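Local coordinates for protein (merozoite surface protein 1) (Plasmodium cynomolgi, PDB 1B9W) that probably takes part in merozoite binding to and invasion of host erythrocytes, and in egress from them, this piece being its two C-terminal EGF-like domains, at residues Cys56-Glu61 with Ile70-Thr75. Sequence-based numbering, arbitrary orientation.
Sequences CAPEAE and IVCKCT
Cys56 and Cys72 join in a disulfide that ties the loop before strand 61-64 to strand 70-73, and a short antiparallel pairing continues the contact at Glu61 and Lys73; this is the 2-4 disulfide of the 1-3, 2-4, 5-6 pattern in the second EGF-like domain. The SG atoms of Cys56 and Cys72 lie 2.0 Å apart with a C-S-S-C torsion of -80°. Each sulfur lies anti to its own carbonyl carbon, beside its backbone N (chi1 -62° for Cys56), and from there the two meet. Ile70 sets its CG2 methyl against the Cys56 sulfur at 3.9 Å, and Cys62 packs beside both residues. Between the bridge and the strand the chain reverses in a type I turn, Ala57 to Ala60, closed by Ala60 N to Ala57 O at 2.8 Å. Glu61 and Lys73 then form a hydrogen-bonded pair: Glu61 N reaches Lys73 O at 2.9 Å, nearly straight at 171°, while Lys73 N meets Glu61 O at 2.7 Å in the carbonyl plane. Ala60 lays its CB on Lys73 O at 3.4 Å. Beyond the pair, a water donates to Glu59 O at 2.6 Å and also bonds Thr75 OG1. Cys74 forms the next disulfide, with Cys88. The link is thus covalent at the Cys56-Cys72 disulfide, with Cys56 buried, and becomes solvent-mediated toward Thr75.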
loop_
_atom_site.group_PDB
_atom_site.type_symbol
_atom_site.label_atom_id
_atom_site.label_comp_id
_atom_site.label_asym_id
_atom_site.label_seq_id
_atom_site.Cartn_x
_atom_site.Cartn_y
_atom_site.Cartn_z
ATOM N N CYS A 56 -5.745 -1.248 -1.521
ATOM C CA CYS A 56 -5.289 -2.205 -0.522
ATOM C C CYS A 56 -4.282 -3.137 -1.181
ATOM O O CYS A 56 -4.285 -3.353 -2.380
ATOM C CB CYS A 56 -6.429 -3.096 -0.002
ATOM S SG CYS A 56 -7.736 -2.172 0.833
ATOM N N ALA A 57 -3.372 -3.727 -0.354
ATOM C CA ALA A 57 -2.462 -4.702 -0.975
ATOM C C ALA A 57 -3.259 -5.717 -1.787
ATOM O O ALA A 57 -4.338 -6.175 -1.387
ATOM C CB ALA A 57 -1.763 -5.442 0.180
ATOM N N PRO A 58 -2.710 -6.225 -2.867
ATOM C CA PRO A 58 -3.364 -7.191 -3.716
ATOM C C PRO A 58 -3.889 -8.394 -2.962
ATOM O O PRO A 58 -4.981 -8.868 -3.325
ATOM C CB PRO A 58 -2.361 -7.597 -4.768
ATOM C CG PRO A 58 -1.261 -6.605 -4.689
ATOM C CD PRO A 58 -1.398 -5.796 -3.441
ATOM N N GLU A 59 -3.163 -8.874 -1.948
ATOM C CA GLU A 59 -3.578 -10.101 -1.274
ATOM C C GLU A 59 -4.511 -9.805 -0.116
ATOM O O GLU A 59 -4.911 -10.687 0.642
ATOM C CB GLU A 59 -2.334 -10.896 -0.805
ATOM C CG GLU A 59 -1.592 -10.223 0.335
ATOM C CD GLU A 59 -0.628 -9.109 -0.015
ATOM O OE1 GLU A 59 -0.573 -8.576 -1.135
ATOM O OE2 GLU A 59 0.118 -8.719 0.925
ATOM N N ALA A 60 -4.815 -8.529 0.104
ATOM C CA ALA A 60 -5.705 -8.118 1.160
ATOM C C ALA A 60 -7.182 -8.104 0.644
ATOM O O ALA A 60 -7.427 -7.891 -0.540
ATOM C CB ALA A 60 -5.432 -6.709 1.641
ATOM N N GLU A 61 -8.050 -8.093 1.637
ATOM C CA GLU A 61 -9.482 -7.954 1.329
ATOM C C GLU A 61 -9.872 -6.488 1.482
ATOM O O GLU A 61 -9.545 -5.860 2.488
ATOM C CB GLU A 61 -10.267 -8.823 2.329
ATOM C CG GLU A 61 -11.702 -8.364 2.501
ATOM C CD GLU A 61 -12.464 -9.230 3.496
ATOM O OE1 GLU A 61 -12.716 -10.404 3.160
ATOM O OE2 GLU A 61 -12.790 -8.727 4.588
ATOM N N ILE A 70 -12.536 3.152 3.128
ATOM C CA ILE A 70 -11.929 1.912 2.625
ATOM C C ILE A 70 -11.337 1.187 3.823
ATOM O O ILE A 70 -10.799 1.861 4.706
ATOM C CB ILE A 70 -10.845 2.194 1.576
ATOM C CG1 ILE A 70 -11.462 2.729 0.286
ATOM C CG2 ILE A 70 -10.043 0.926 1.272
ATOM C CD1 ILE A 70 -10.524 3.585 -0.542
ATOM N N VAL A 71 -11.617 -0.095 3.941
ATOM C CA VAL A 71 -11.100 -0.882 5.064
ATOM C C VAL A 71 -10.306 -2.043 4.461
ATOM O O VAL A 71 -10.923 -2.846 3.751
ATOM C CB VAL A 71 -12.255 -1.460 5.908
ATOM C CG1 VAL A 71 -11.753 -2.605 6.783
ATOM C CG2 VAL A 71 -12.875 -0.372 6.779
ATOM N N CYS A 72 -8.984 -2.070 4.643
ATOM C CA CYS A 72 -8.216 -3.181 4.080
ATOM C C CYS A 72 -8.014 -4.259 5.134
ATOM O O CYS A 72 -7.612 -3.900 6.242
ATOM C CB CYS A 72 -6.815 -2.710 3.638
ATOM S SG CYS A 72 -6.861 -1.356 2.457
ATOM N N LYS A 73 -8.148 -5.533 4.777
ATOM C CA LYS A 73 -7.860 -6.518 5.819
ATOM C C LYS A 73 -6.790 -7.504 5.377
ATOM O O LYS A 73 -6.920 -8.149 4.336
ATOM C CB LYS A 73 -9.165 -7.216 6.227
ATOM C CG LYS A 73 -8.913 -8.288 7.272
ATOM C CD LYS A 73 -9.953 -8.325 8.377
ATOM C CE LYS A 73 -9.478 -9.262 9.486
ATOM N NZ LYS A 73 -9.272 -8.532 10.771
ATOM N N CYS A 74 -5.725 -7.618 6.168
ATOM C CA CYS A 74 -4.695 -8.619 5.828
ATOM C C CYS A 74 -5.148 -9.951 6.431
ATOM O O CYS A 74 -5.183 -10.070 7.662
ATOM C CB CYS A 74 -3.343 -8.226 6.409
ATOM S SG CYS A 74 -2.778 -6.618 5.811
ATOM N N THR A 75 -5.618 -10.853 5.587
ATOM C CA THR A 75 -6.199 -12.097 6.068
ATOM C C THR A 75 -5.234 -13.170 6.531
ATOM O O THR A 75 -5.704 -14.050 7.262
ATOM C CB THR A 75 -7.136 -12.700 4.998
ATOM O OG1 THR A 75 -6.432 -12.792 3.754
ATOM C CG2 THR A 75 -8.342 -11.788 4.827
HETATM O O HOH W 1 -3.805 -12.485 2.204
HETATM O O HOH W 2 -7.553 -11.589 0.714
#